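Long-range contacts in methionine-binding lipoprotein MetQ (Bacillus subtilis subsp. subtilis, PDB 4GOT), which probably binds methionine and passes it to the membrane permease of the MetNPQ ABC transporter, with a likely role in methionine sulfoxide transport: residues 26-31 / 224-229; 89-94 / 192-197; 130-135 / 144-149. All coordinates share one frame; numbering follows the deposited sequence. Where two conformers were deposited one is given.

Contact 1: 26-31 / 224-229; sequences PLLKEK and MEVLHS
V226 pushes its two methyl groups into the last turn of helix 14-29 and the turn after it, where it meets L27, L28 and K31. L27 is met by both branches, L28 and K31 by CG2. CG1, anti to the backbone N (chi1 173°), lies 3.6 Å from L27 CB and also touches L27 CD1. CG2 takes the middle of the contact: it reaches L28 CD2 at 4.0 Å, and K31 CE approaches V226 CG2 to 3.5 Å in the conformer given, so the tightness there is uncertain. The two leucines each run across the valine at a slant, whereas the lysine slides past it in the opposite direction. That lysine chain stays extended as far as CE and bends only at its last torsion (chi4 -76°), which turns the ammonium group aside to E225. There K31 NZ donates to E225 OE1 over 2.8 Å, meeting the oxygen on its anti side and 30° out of the carboxylate plane, so the salt bridge is short without being coplanar.

At the other border L27 CD1 rests 3.7 Å from S229 OG. The serine hydroxyl is directed back along its own chain, donating to V226 O at 2.7 Å; the same carbonyl also accepts from S229 N. S229 is the N-cap of helix 230-239, its OG being hydrogen-bonded to I232 N as well, and L27 and V226 both continue onto that helix through K231 and I232. The contact thus joins the C-terminal ends of helices 14-29 and 218-227 at the turn into a third helix. Apolar packing on V226 appears to carry it, and the exposed K31-E225 pair probably contributes less than a buried one would.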
ATOM      1  N   PRO A  26       7.319  21.936  -6.465  1.00 38.85           N
ATOM      2  CA  PRO A  26       7.156  23.346  -6.848  1.00 42.39           C
ATOM      3  C   PRO A  26       5.895  24.023  -6.282  1.00 40.49           C
ATOM      4  O   PRO A  26       5.903  25.251  -6.062  1.00 39.06           O
ATOM      5  CB  PRO A  26       7.137  23.322  -8.390  1.00 44.54           C
ATOM      6  CG  PRO A  26       7.036  21.897  -8.789  1.00 44.48           C
ATOM      7  CD  PRO A  26       7.405  21.035  -7.626  1.00 42.66           C
ATOM      8  N   LEU A  27       4.841  23.236  -6.064  1.00 35.32           N
ATOM      9  CA  LEU A  27       3.648  23.730  -5.429  1.00 35.82           C
ATOM     10  C   LEU A  27       3.880  24.052  -3.919  1.00 33.98           C
ATOM     11  O   LEU A  27       3.329  25.038  -3.384  1.00 32.85           O
ATOM     12  CB  LEU A  27       2.467  22.754  -5.642  1.00 35.47           C
ATOM     13  CG  LEU A  27       2.125  22.360  -7.098  1.00 37.47           C
ATOM     14  CD1 LEU A  27       0.934  21.397  -7.036  1.00 40.08           C
ATOM     15  CD2 LEU A  27       1.797  23.529  -8.001  1.00 36.68           C
ATOM     16  N   LEU A  28       4.703  23.256  -3.245  1.00 33.42           N
ATOM     17  CA  LEU A  28       5.111  23.577  -1.860  1.00 33.81           C
ATOM     18  C   LEU A  28       5.996  24.819  -1.746  1.00 34.87           C
ATOM     19  O   LEU A  28       5.858  25.580  -0.800  1.00 35.17           O
ATOM     20  CB  LEU A  28       5.848  22.391  -1.199  1.00 34.56           C
ATOM     21  CG  LEU A  28       4.946  21.318  -0.642  1.00 34.87           C
ATOM     22  CD1 LEU A  28       5.791  20.099  -0.282  1.00 34.64           C
ATOM     23  CD2 LEU A  28       4.123  21.854   0.532  1.00 34.35           C
ATOM     24  N   LYS A  29       6.925  25.006  -2.679  1.00 36.40           N
ATOM     25  CA  LYS A  29       7.735  26.236  -2.730  1.00 40.52           C
ATOM     26  C   LYS A  29       6.840  27.491  -2.926  1.00 40.69           C
ATOM     27  O   LYS A  29       7.081  28.538  -2.314  1.00 39.20           O
ATOM     28  CB  LYS A  29       8.814  26.131  -3.822  1.00 44.76           C
ATOM     29  CG  LYS A  29       9.828  27.273  -3.783  1.00 51.42           C
ATOM     30  CD  LYS A  29      10.982  27.103  -4.771  1.00 58.16           C
ATOM     31  CE  LYS A  29      10.638  27.585  -6.190  1.00 64.06           C
ATOM     32  NZ  LYS A  29      11.823  28.147  -6.921  1.00 61.57           N
ATOM     33  N   GLU A  30       5.772  27.357  -3.716  1.00 41.24           N
ATOM     34  CA  GLU A  30       4.751  28.431  -3.855  1.00 43.75           C
ATOM     35  C   GLU A  30       4.002  28.799  -2.557  1.00 41.05           C
ATOM     36  O   GLU A  30       3.389  29.886  -2.468  1.00 41.41           O
ATOM     37  CB  GLU A  30       3.753  28.106  -4.989  1.00 48.60           C
ATOM     38  CG  GLU A  30       4.321  28.433  -6.386  1.00 57.36           C
ATOM     39  CD  GLU A  30       3.657  27.684  -7.555  1.00 70.17           C
ATOM     40  OE1 GLU A  30       2.529  27.144  -7.401  1.00 72.89           O
ATOM     41  OE2 GLU A  30       4.276  27.634  -8.650  1.00 78.87           O
ATOM     42  N   LYS A  31       4.061  27.896  -1.575  1.00 38.52           N
ATOM     43  CA  LYS A  31       3.527  28.099  -0.239  1.00 38.50           C
ATOM     44  C   LYS A  31       4.596  28.434   0.793  1.00 38.19           C
ATOM     45  O   LYS A  31       4.287  28.562   1.979  1.00 39.85           O
ATOM     46  CB  LYS A  31       2.781  26.838   0.219  1.00 37.34           C
ATOM     47  CG  LYS A  31       1.520  26.544  -0.590  1.00 41.31           C
ATOM     48  CD  LYS A  31       0.768  25.364   0.008  1.00 40.48           C
ATOM     49  CE  LYS A  31      -0.350  24.869  -0.889  1.00 44.72           C
ATOM     50  NZ  LYS A  31      -1.543  25.747  -0.873  1.00 45.60           N
HETATM   51  N   MSE A 224      -0.620  18.533   2.883  1.00 28.23           N
HETATM   52  CA  MSE A 224      -1.937  17.965   2.604  0.60 28.57           C
HETATM   53  C   MSE A 224      -2.657  18.761   1.542  1.00 28.49           C
HETATM   54  O   MSE A 224      -3.279  18.191   0.673  1.00 29.37           O
HETATM   55  CB  MSE A 224      -2.803  17.901   3.872  0.60 30.90           C
HETATM   56  CG  MSE A 224      -2.260  16.975   4.950  0.60 32.54           C
HETATM   57 SE   MSE A 224      -1.593  15.280   4.244  0.45 40.32          SE
HETATM   58  CE  MSE A 224      -3.257  14.537   3.568  0.60 36.83           C
ATOM     59  N   GLU A 225      -2.555  20.090   1.634  1.00 30.28           N
ATOM     60  CA  GLU A 225      -3.111  21.016   0.652  1.00 34.98           C
ATOM     61  C   GLU A 225      -2.608  20.749  -0.768  1.00 30.71           C
ATOM     62  O   GLU A 225      -3.381  20.657  -1.701  1.00 30.96           O
ATOM     63  CB  GLU A 225      -2.798  22.462   1.036  1.00 39.49           C
ATOM     64  CG  GLU A 225      -3.838  23.110   1.926  1.00 51.48           C
ATOM     65  CD  GLU A 225      -3.591  24.607   2.182  1.00 64.44           C
ATOM     66  OE1 GLU A 225      -2.636  25.195   1.608  1.00 77.30           O
ATOM     67  OE2 GLU A 225      -4.358  25.205   2.969  1.00 61.15           O
ATOM     68  N   VAL A 226      -1.300  20.688  -0.952  1.00 28.72           N
ATOM     69  CA  VAL A 226      -0.752  20.383  -2.273  0.50 28.64           C
ATOM     70  C   VAL A 226      -1.169  18.980  -2.777  1.00 26.99           C
ATOM     71  O   VAL A 226      -1.547  18.833  -3.960  1.00 27.76           O
ATOM     72  CB  VAL A 226       0.785  20.543  -2.321  0.50 28.10           C
ATOM     73  CG1 VAL A 226       1.309  20.045  -3.655  0.50 28.36           C
ATOM     74  CG2 VAL A 226       1.168  22.007  -2.109  0.50 28.58           C
ATOM     75  N   LEU A 227      -1.148  17.982  -1.890  1.00 24.85           N
ATOM     76  CA  LEU A 227      -1.454  16.580  -2.288  1.00 24.99           C
ATOM     77  C   LEU A 227      -2.948  16.371  -2.646  1.00 25.95           C
ATOM     78  O   LEU A 227      -3.345  15.338  -3.261  1.00 27.40           O
ATOM     79  CB  LEU A 227      -1.022  15.579  -1.228  1.00 23.66           C
ATOM     80  CG  LEU A 227       0.458  15.455  -0.933  1.00 23.28           C
ATOM     81  CD1 LEU A 227       0.693  14.539   0.282  1.00 23.02           C
ATOM     82  CD2 LEU A 227       1.235  14.994  -2.155  1.00 24.48           C
ATOM     83  N   HIS A 228      -3.753  17.356  -2.316  1.00 26.59           N
ATOM     84  CA  HIS A 228      -5.188  17.348  -2.753  1.00 27.39           C
ATOM     85  C   HIS A 228      -5.464  18.363  -3.829  1.00 28.32           C
ATOM     86  O   HIS A 228      -6.606  18.526  -4.220  1.00 28.05           O
ATOM     87  CB  HIS A 228      -6.123  17.479  -1.550  1.00 28.09           C
ATOM     88  CG  HIS A 228      -6.117  16.240  -0.746  1.00 27.65           C
ATOM     89  ND1 HIS A 228      -6.921  15.168  -1.068  1.00 28.70           N
ATOM     90  CD2 HIS A 228      -5.287  15.813   0.243  1.00 28.54           C
ATOM     91  CE1 HIS A 228      -6.607  14.144  -0.280  1.00 29.08           C
ATOM     92  NE2 HIS A 228      -5.611  14.508   0.517  1.00 25.85           N
ATOM     93  N   SER A 229      -4.423  19.045  -4.328  1.00 29.42           N
ATOM     94  CA  SER A 229      -4.646  20.031  -5.431  1.00 31.14           C
ATOM     95  C   SER A 229      -5.173  19.351  -6.714  1.00 31.59           C
ATOM     96  O   SER A 229      -4.972  18.140  -6.926  1.00 30.84           O
ATOM     97  CB  SER A 229      -3.356  20.799  -5.747  1.00 31.67           C
ATOM     98  OG  SER A 229      -2.361  19.954  -6.301  1.00 30.03           O
TER

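Contact 2: 89-94 / 192-197; sequences FGIYSK and DAIEVE
F89 and E197 are joined twice at one end of this antiparallel pairing: E197 N donates to F89 O at 2.8 Å, and F89 N returns a nearly straight bond (176°) to E197 OE1, 3.0 Å away and approached from above the carboxylate plane. The same OE1 forms a salt bridge with R119, a residue of the ligand pocket, and the F89 side chain lies about 5 Å from the bound selenomethionine. Strand 90-92 thus pairs with 195-196, the outermost strand of a five-stranded mixed sheet, and with 174-177 on its other side.

Packing is close around the classic beta bulge, where I194 and E195 both face I91. I91 O accepts from I194 N at 2.7 Å and only weakly from E195 N, while I91 N donates to E195 O. Beyond the bulge A193 CB sits over one face of the Y92 ring, 4.0 Å from its centroid, in a CH-pi contact; the ring is brought there by a CG anti to the carbonyl carbon (chi1 -68°). A serine in place of Y92 would probably strip A193 of this aromatic cover.

Past the strands, where D192 ends helix 189-192, a water links the chains, accepting from S93 N and donating to D192 O at 2.6 Å. Backbone bonds to F89 and I91 chiefly hold strand 195-196, and the E197 carboxylate ties it to an arginine of the methionine site.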
ATOM      1  N   PHE A  89      -5.118  -3.605  -5.020  1.00 30.82           N
ATOM      2  CA  PHE A  89      -4.248  -4.771  -4.949  1.00 31.28           C
ATOM      3  C   PHE A  89      -4.407  -5.676  -6.188  1.00 33.19           C
ATOM      4  O   PHE A  89      -5.518  -5.825  -6.762  1.00 29.78           O
ATOM      5  CB  PHE A  89      -4.663  -5.574  -3.701  1.00 35.01           C
ATOM      6  CG  PHE A  89      -3.537  -6.222  -2.933  1.00 32.26           C
ATOM      7  CD1 PHE A  89      -2.208  -6.029  -3.234  1.00 34.84           C
ATOM      8  CD2 PHE A  89      -3.854  -6.962  -1.815  1.00 39.91           C
ATOM      9  CE1 PHE A  89      -1.205  -6.617  -2.490  1.00 37.07           C
ATOM     10  CE2 PHE A  89      -2.842  -7.533  -1.039  1.00 53.89           C
ATOM     11  CZ  PHE A  89      -1.505  -7.361  -1.384  1.00 38.98           C
ATOM     12  N   GLY A  90      -3.291  -6.264  -6.591  1.00 30.91           N
ATOM     13  CA  GLY A  90      -3.250  -7.181  -7.726  1.00 30.83           C
ATOM     14  C   GLY A  90      -2.740  -8.592  -7.399  1.00 31.71           C
ATOM     15  O   GLY A  90      -1.849  -8.796  -6.503  1.00 31.76           O
ATOM     16  N   ILE A  91      -3.314  -9.549  -8.140  1.00 29.38           N
ATOM     17  CA  ILE A  91      -2.816 -10.910  -8.248  1.00 29.41           C
ATOM     18  C   ILE A  91      -2.291 -11.165  -9.662  1.00 29.18           C
ATOM     19  O   ILE A  91      -2.921 -10.761 -10.656  1.00 29.56           O
ATOM     20  CB  ILE A  91      -3.890 -11.971  -7.957  1.00 31.80           C
ATOM     21  CG1 ILE A  91      -4.550 -11.690  -6.586  1.00 32.22           C
ATOM     22  CG2 ILE A  91      -3.230 -13.358  -8.042  1.00 31.05           C
ATOM     23  CD1 ILE A  91      -5.879 -12.398  -6.360  1.00 32.98           C
ATOM     24  N   TYR A  92      -1.127 -11.822  -9.719  1.00 29.25           N
ATOM     25  CA  TYR A  92      -0.339 -11.989 -10.930  1.00 29.89           C
ATOM     26  C   TYR A  92       0.004 -13.484 -11.092  1.00 32.42           C
ATOM     27  O   TYR A  92       0.169 -14.205 -10.097  1.00 29.24           O
ATOM     28  CB  TYR A  92       0.959 -11.194 -10.794  1.00 29.75           C
ATOM     29  CG  TYR A  92       0.763  -9.690 -10.780  1.00 29.60           C
ATOM     30  CD1 TYR A  92       0.359  -9.028  -9.611  1.00 28.03           C
ATOM     31  CD2 TYR A  92       0.994  -8.928 -11.926  1.00 29.29           C
ATOM     32  CE1 TYR A  92       0.176  -7.662  -9.586  1.00 27.96           C
ATOM     33  CE2 TYR A  92       0.816  -7.557 -11.906  1.00 29.91           C
ATOM     34  CZ  TYR A  92       0.407  -6.925 -10.731  1.00 29.12           C
ATOM     35  OH  TYR A  92       0.221  -5.555 -10.686  1.00 28.73           O
ATOM     36  N   SER A  93       0.085 -13.947 -12.336  1.00 33.76           N
ATOM     37  CA  SER A  93       0.557 -15.300 -12.646  1.00 32.67           C
ATOM     38  C   SER A  93       1.191 -15.312 -14.025  1.00 32.81           C
ATOM     39  O   SER A  93       0.602 -14.752 -14.930  1.00 31.89           O
ATOM     40  CB  SER A  93      -0.613 -16.291 -12.654  1.00 33.26           C
ATOM     41  OG  SER A  93      -0.130 -17.612 -12.816  1.00 32.47           O
ATOM     42  N   LYS A  94       2.348 -15.980 -14.202  1.00 32.19           N
ATOM     43  CA  LYS A  94       2.881 -16.217 -15.564  1.00 34.95           C
ATOM     44  C   LYS A  94       2.242 -17.429 -16.224  1.00 35.18           C
ATOM     45  O   LYS A  94       2.399 -17.637 -17.411  1.00 34.96           O
ATOM     46  CB  LYS A  94       4.402 -16.454 -15.531  1.00 37.10           C
ATOM     47  CG  LYS A  94       5.209 -15.336 -14.913  1.00 38.97           C
ATOM     48  CD  LYS A  94       5.583 -14.267 -15.915  1.00 41.56           C
ATOM     49  CE  LYS A  94       6.962 -13.702 -15.604  1.00 50.26           C
ATOM     50  NZ  LYS A  94       8.076 -14.693 -15.806  1.00 53.15           N
ATOM     51  N   ASP A 192      -1.361  -6.214 -16.688  1.00 40.72           N
ATOM     52  CA  ASP A 192      -0.675  -7.451 -16.361  1.00 37.59           C
ATOM     53  C   ASP A 192      -1.299  -8.287 -15.247  1.00 35.58           C
ATOM     54  O   ASP A 192      -1.119  -9.479 -15.255  1.00 38.92           O
ATOM     55  CB  ASP A 192       0.762  -7.177 -15.940  1.00 39.38           C
ATOM     56  CG  ASP A 192       1.531  -6.347 -16.948  1.00 40.11           C
ATOM     57  OD1 ASP A 192       1.215  -6.333 -18.163  1.00 42.19           O
ATOM     58  OD2 ASP A 192       2.469  -5.686 -16.499  1.00 41.63           O
ATOM     59  N   ALA A 193      -1.958  -7.697 -14.259  1.00 34.58           N
ATOM     60  CA  ALA A 193      -2.582  -8.505 -13.181  1.00 34.28           C
ATOM     61  C   ALA A 193      -3.732  -9.375 -13.735  1.00 33.07           C
ATOM     62  O   ALA A 193      -4.390  -8.971 -14.668  1.00 31.85           O
ATOM     63  CB  ALA A 193      -3.087  -7.613 -12.072  1.00 34.11           C
ATOM     64  N   ILE A 194      -3.937 -10.565 -13.161  1.00 32.40           N
ATOM     65  CA  ILE A 194      -5.059 -11.463 -13.529  1.00 33.03           C
ATOM     66  C   ILE A 194      -6.356 -11.212 -12.699  1.00 33.54           C
ATOM     67  O   ILE A 194      -7.454 -11.650 -13.078  1.00 35.26           O
ATOM     68  CB  ILE A 194      -4.646 -12.974 -13.491  1.00 33.23           C
ATOM     69  CG1 ILE A 194      -4.308 -13.491 -12.080  1.00 31.62           C
ATOM     70  CG2 ILE A 194      -3.452 -13.262 -14.429  1.00 32.43           C
ATOM     71  CD1 ILE A 194      -4.324 -15.019 -12.022  1.00 31.74           C
ATOM     72  N   GLU A 195      -6.202 -10.504 -11.582  1.00 32.47           N
ATOM     73  CA  GLU A 195      -7.304 -10.064 -10.716  1.00 33.53           C
ATOM     74  C   GLU A 195      -6.850  -8.786 -10.012  1.00 31.17           C
ATOM     75  O   GLU A 195      -5.707  -8.716  -9.555  1.00 30.84           O
ATOM     76  CB  GLU A 195      -7.630 -11.146  -9.686  1.00 36.29           C
ATOM     77  CG  GLU A 195      -8.813 -10.874  -8.738  1.00 39.53           C
ATOM     78  CD  GLU A 195     -10.146 -11.330  -9.283  1.00 49.06           C
ATOM     79  OE1 GLU A 195     -10.202 -11.825 -10.440  1.00 51.80           O
ATOM     80  OE2 GLU A 195     -11.132 -11.193  -8.528  1.00 53.53           O
ATOM     81  N   VAL A 196      -7.730  -7.777  -9.999  1.00 32.01           N
ATOM     82  CA  VAL A 196      -7.543  -6.467  -9.328  1.00 32.24           C
ATOM     83  C   VAL A 196      -8.662  -6.276  -8.283  1.00 32.17           C
ATOM     84  O   VAL A 196      -9.835  -6.525  -8.577  1.00 34.41           O
ATOM     85  CB  VAL A 196      -7.545  -5.270 -10.346  1.00 35.11           C
ATOM     86  CG1 VAL A 196      -7.159  -3.961  -9.655  1.00 30.24           C
ATOM     87  CG2 VAL A 196      -6.623  -5.536 -11.532  1.00 39.03           C
ATOM     88  N   GLU A 197      -8.277  -5.884  -7.071  1.00 33.56           N
ATOM     89  CA  GLU A 197      -9.175  -5.469  -5.977  1.00 32.68           C
ATOM     90  C   GLU A 197     -10.235  -4.451  -6.372  1.00 35.44           C
ATOM     91  O   GLU A 197      -9.937  -3.447  -7.027  1.00 32.91           O
ATOM     92  CB  GLU A 197      -8.330  -4.808  -4.890  1.00 35.11           C
ATOM     93  CG  GLU A 197      -8.973  -4.740  -3.519  1.00 38.42           C
ATOM     94  CD  GLU A 197      -8.094  -4.059  -2.472  1.00 34.58           C
ATOM     95  OE1 GLU A 197      -7.206  -3.247  -2.852  1.00 35.63           O
ATOM     96  OE2 GLU A 197      -8.292  -4.323  -1.247  1.00 36.69           O
TER
HETATM   97  O   HOH W   1      -0.144 -11.736 -14.293  1.00 30.58           O

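Contact 3: 130-135 / 144-149; sequences ITLDSK and KDIKKN
Strands 131-132 and 146-148 form a two-stranded antiparallel hairpin in which a classic beta bulge sets K147 and K148 against T131: T131 O accepts from K147 N at 2.8 Å and weakly from K148 N, and T131 N donates to K148 O. D133 N donates to D145 O at 2.9 Å. The T131 hydroxyl, placed between the backbone N and the carbonyl carbon (chi1 69°), lies against the K148 chain, with OG1 3.2 Å from K148 CB and a weak bond from K148 N. Beside it K147 folds back along D133, the two side chains pointing the same way, and K147 CE packs 4.0 Å from D133 CB.

On the side facing helix 117-126, where I130 and L132 rest, I146 CG1 touches I130 CD1 and L132 CD2, the two isoleucines crossing at about a right angle. D133 OD1 accepts from K135 N at 3.1 Å, an Asx turn, and D145 OD2 from T142 N. A water donates to D133 OD2 and to D145 OD1. This bridge probably eases the repulsion between two neighbouring carboxylates, as may the K147 ammonium, which stays beyond salt-bridge distance of D133.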
ATOM      1  N   ILE A 130     -12.342 -19.434  -1.679  1.00 44.76           N
ATOM      2  CA  ILE A 130     -12.415 -19.748  -0.235  1.00 43.00           C
ATOM      3  C   ILE A 130     -13.602 -19.048   0.418  1.00 44.45           C
ATOM      4  O   ILE A 130     -14.192 -18.142  -0.173  1.00 44.08           O
ATOM      5  CB  ILE A 130     -11.126 -19.344   0.532  1.00 41.34           C
ATOM      6  CG1 ILE A 130     -10.907 -17.823   0.523  1.00 39.42           C
ATOM      7  CG2 ILE A 130      -9.925 -20.081  -0.030  1.00 39.77           C
ATOM      8  CD1 ILE A 130      -9.801 -17.352   1.458  1.00 38.00           C
ATOM      9  N   THR A 131     -13.983 -19.491   1.612  1.00 46.37           N
ATOM     10  CA  THR A 131     -14.917 -18.717   2.439  1.00 46.59           C
ATOM     11  C   THR A 131     -14.181 -18.405   3.752  1.00 44.74           C
ATOM     12  O   THR A 131     -13.367 -19.213   4.233  1.00 44.74           O
ATOM     13  CB  THR A 131     -16.257 -19.410   2.730  1.00 49.04           C
ATOM     14  OG1 THR A 131     -16.009 -20.508   3.590  1.00 55.18           O
ATOM     15  CG2 THR A 131     -16.974 -19.927   1.466  1.00 50.55           C
ATOM     16  N   LEU A 132     -14.425 -17.194   4.274  1.00 42.11           N
ATOM     17  CA  LEU A 132     -13.875 -16.730   5.542  1.00 41.13           C
ATOM     18  C   LEU A 132     -14.990 -16.730   6.580  1.00 41.72           C
ATOM     19  O   LEU A 132     -16.172 -16.547   6.231  1.00 46.97           O
ATOM     20  CB  LEU A 132     -13.265 -15.326   5.400  1.00 39.47           C
ATOM     21  CG  LEU A 132     -11.953 -15.200   4.619  1.00 39.37           C
ATOM     22  CD1 LEU A 132     -11.718 -13.730   4.304  1.00 37.23           C
ATOM     23  CD2 LEU A 132     -10.751 -15.793   5.358  1.00 39.35           C
ATOM     24  N   ASP A 133     -14.626 -16.992   7.837  1.00 40.49           N
ATOM     25  CA  ASP A 133     -15.553 -16.889   8.986  1.00 41.52           C
ATOM     26  C   ASP A 133     -16.277 -15.510   9.019  1.00 38.99           C
ATOM     27  O   ASP A 133     -15.649 -14.471   9.210  1.00 36.28           O
ATOM     28  CB  ASP A 133     -14.745 -17.101  10.275  1.00 42.34           C
ATOM     29  CG  ASP A 133     -15.609 -17.107  11.540  1.00 46.25           C
ATOM     30  OD1 ASP A 133     -16.852 -17.001  11.488  1.00 47.23           O
ATOM     31  OD2 ASP A 133     -15.020 -17.232  12.626  1.00 51.16           O
ATOM     32  N   SER A 134     -17.606 -15.493   8.843  1.00 40.53           N
ATOM     33  CA  SER A 134     -18.322 -14.228   8.819  1.00 40.21           C
ATOM     34  C   SER A 134     -18.316 -13.473  10.177  1.00 41.00           C
ATOM     35  O   SER A 134     -18.720 -12.313  10.241  1.00 40.31           O
ATOM     36  CB  SER A 134     -19.754 -14.447   8.335  1.00 42.40           C
ATOM     37  OG  SER A 134     -20.494 -15.144   9.321  1.00 45.41           O
ATOM     38  N   LYS A 135     -17.900 -14.142  11.260  1.00 42.41           N
ATOM     39  CA  LYS A 135     -17.826 -13.523  12.590  1.00 42.71           C
ATOM     40  C   LYS A 135     -16.538 -12.757  12.793  1.00 41.00           C
ATOM     41  O   LYS A 135     -16.339 -12.208  13.848  1.00 41.87           O
ATOM     42  CB  LYS A 135     -18.009 -14.573  13.710  1.00 44.69           C
ATOM     43  CG  LYS A 135     -19.311 -15.338  13.612  1.00 47.48           C
ATOM     44  CD  LYS A 135     -19.480 -16.398  14.689  1.00 50.17           C
ATOM     45  CE  LYS A 135     -20.849 -17.059  14.554  1.00 53.29           C
ATOM     46  NZ  LYS A 135     -21.185 -18.017  15.638  1.00 55.90           N
ATOM     47  N   LYS A 144      -6.021 -18.523   9.779  1.00 39.60           N
ATOM     48  CA  LYS A 144      -6.810 -19.265  10.789  1.00 45.42           C
ATOM     49  C   LYS A 144      -8.320 -19.127  10.552  1.00 44.01           C
ATOM     50  O   LYS A 144      -9.071 -19.940  11.023  1.00 44.64           O
ATOM     51  CB  LYS A 144      -6.510 -18.770  12.216  1.00 54.70           C
ATOM     52  CG  LYS A 144      -5.260 -19.366  12.856  1.00 63.85           C
ATOM     53  CD  LYS A 144      -4.971 -18.754  14.225  1.00 65.33           C
ATOM     54  CE  LYS A 144      -3.574 -19.118  14.725  1.00 67.90           C
ATOM     55  NZ  LYS A 144      -3.204 -18.422  15.996  1.00 62.27           N
ATOM     56  N   ASP A 145      -8.753 -18.103   9.818  1.00 43.24           N
ATOM     57  CA  ASP A 145     -10.183 -17.804   9.643  1.00 43.72           C
ATOM     58  C   ASP A 145     -10.824 -18.408   8.381  1.00 43.64           C
ATOM     59  O   ASP A 145     -12.025 -18.245   8.175  1.00 39.61           O
ATOM     60  CB  ASP A 145     -10.403 -16.285   9.700  1.00 43.19           C
ATOM     61  CG  ASP A 145     -10.047 -15.690  11.061  1.00 42.95           C
ATOM     62  OD1 ASP A 145     -10.561 -16.216  12.080  1.00 46.82           O
ATOM     63  OD2 ASP A 145      -9.296 -14.678  11.125  1.00 42.11           O
ATOM     64  N   ILE A 146     -10.038 -19.117   7.562  1.00 43.60           N
ATOM     65  CA  ILE A 146     -10.589 -19.859   6.410  1.00 45.09           C
ATOM     66  C   ILE A 146     -11.579 -20.965   6.864  1.00 47.97           C
ATOM     67  O   ILE A 146     -11.247 -21.842   7.650  1.00 47.49           O
ATOM     68  CB  ILE A 146      -9.484 -20.432   5.473  1.00 43.97           C
ATOM     69  CG1 ILE A 146      -8.687 -19.286   4.817  1.00 43.58           C
ATOM     70  CG2 ILE A 146     -10.108 -21.321   4.398  1.00 48.21           C
ATOM     71  CD1 ILE A 146      -7.376 -19.687   4.127  1.00 39.23           C
ATOM     72  N   LYS A 147     -12.813 -20.888   6.388  1.00 48.95           N
ATOM     73  CA  LYS A 147     -13.810 -21.919   6.693  1.00 52.70           C
ATOM     74  C   LYS A 147     -13.820 -22.996   5.624  1.00 51.99           C
ATOM     75  O   LYS A 147     -13.761 -24.163   5.959  1.00 57.34           O
ATOM     76  CB  LYS A 147     -15.199 -21.317   6.868  1.00 53.90           C
ATOM     77  CG  LYS A 147     -15.347 -20.611   8.195  1.00 57.11           C
ATOM     78  CD  LYS A 147     -15.647 -21.576   9.338  1.00 63.55           C
ATOM     79  CE  LYS A 147     -15.020 -21.094  10.644  1.00 64.92           C
ATOM     80  NZ  LYS A 147     -15.927 -21.329  11.796  1.00 63.11           N
ATOM     81  N   LYS A 148     -13.904 -22.594   4.353  1.00 49.74           N
ATOM     82  CA  LYS A 148     -13.955 -23.527   3.224  1.00 50.13           C
ATOM     83  C   LYS A 148     -12.830 -23.229   2.260  1.00 46.51           C
ATOM     84  O   LYS A 148     -12.517 -22.067   2.022  1.00 43.65           O
ATOM     85  CB  LYS A 148     -15.260 -23.413   2.468  1.00 53.17           C
ATOM     86  CG  LYS A 148     -16.496 -23.676   3.307  1.00 56.94           C
ATOM     87  CD  LYS A 148     -17.614 -24.191   2.428  1.00 61.28           C
ATOM     88  CE  LYS A 148     -18.923 -24.267   3.187  1.00 64.09           C
ATOM     89  NZ  LYS A 148     -19.823 -25.321   2.622  1.00 72.46           N
ATOM     90  N   ASN A 149     -12.252 -24.300   1.711  1.00 47.45           N
ATOM     91  CA  ASN A 149     -11.106 -24.266   0.798  1.00 45.76           C
ATOM     92  C   ASN A 149     -11.236 -25.430  -0.191  1.00 48.59           C
ATOM     93  O   ASN A 149     -10.452 -26.369  -0.136  1.00 49.06           O
ATOM     94  CB  ASN A 149      -9.798 -24.397   1.620  1.00 46.05           C
ATOM     95  CG  ASN A 149      -8.543 -24.241   0.782  1.00 42.19           C
ATOM     96  OD1 ASN A 149      -8.609 -23.953  -0.406  1.00 42.99           O
ATOM     97  ND2 ASN A 149      -7.400 -24.411   1.401  1.00 42.63           N
TER
HETATM   98  O   HOH W   2     -12.149 -18.199  12.412  1.00 45.35           O

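None of the three contacts is fully buried: contacts 1 and 2 are partly so, and contact 3 is a surface contact. They share no secondary-structure element. Contact 1 packs helices on the opposite side of the chain's centre from the other two, and relies on side chains, apolar within and charged at the margin. Contacts 2 and 3 are both antiparallel strand pairings with mainly backbone bonds, their centres about 22 Å apart; helix 117-126 touches both. Contact 2 adds an edge strand to a five-stranded sheet beside the ligand, whereas contact 3 is a separate two-stranded sheet whose lysines are exposed and whose aspartates share a water. Along the sequence, contact 3 is nested within contact 2, and contact 2 within contact 1.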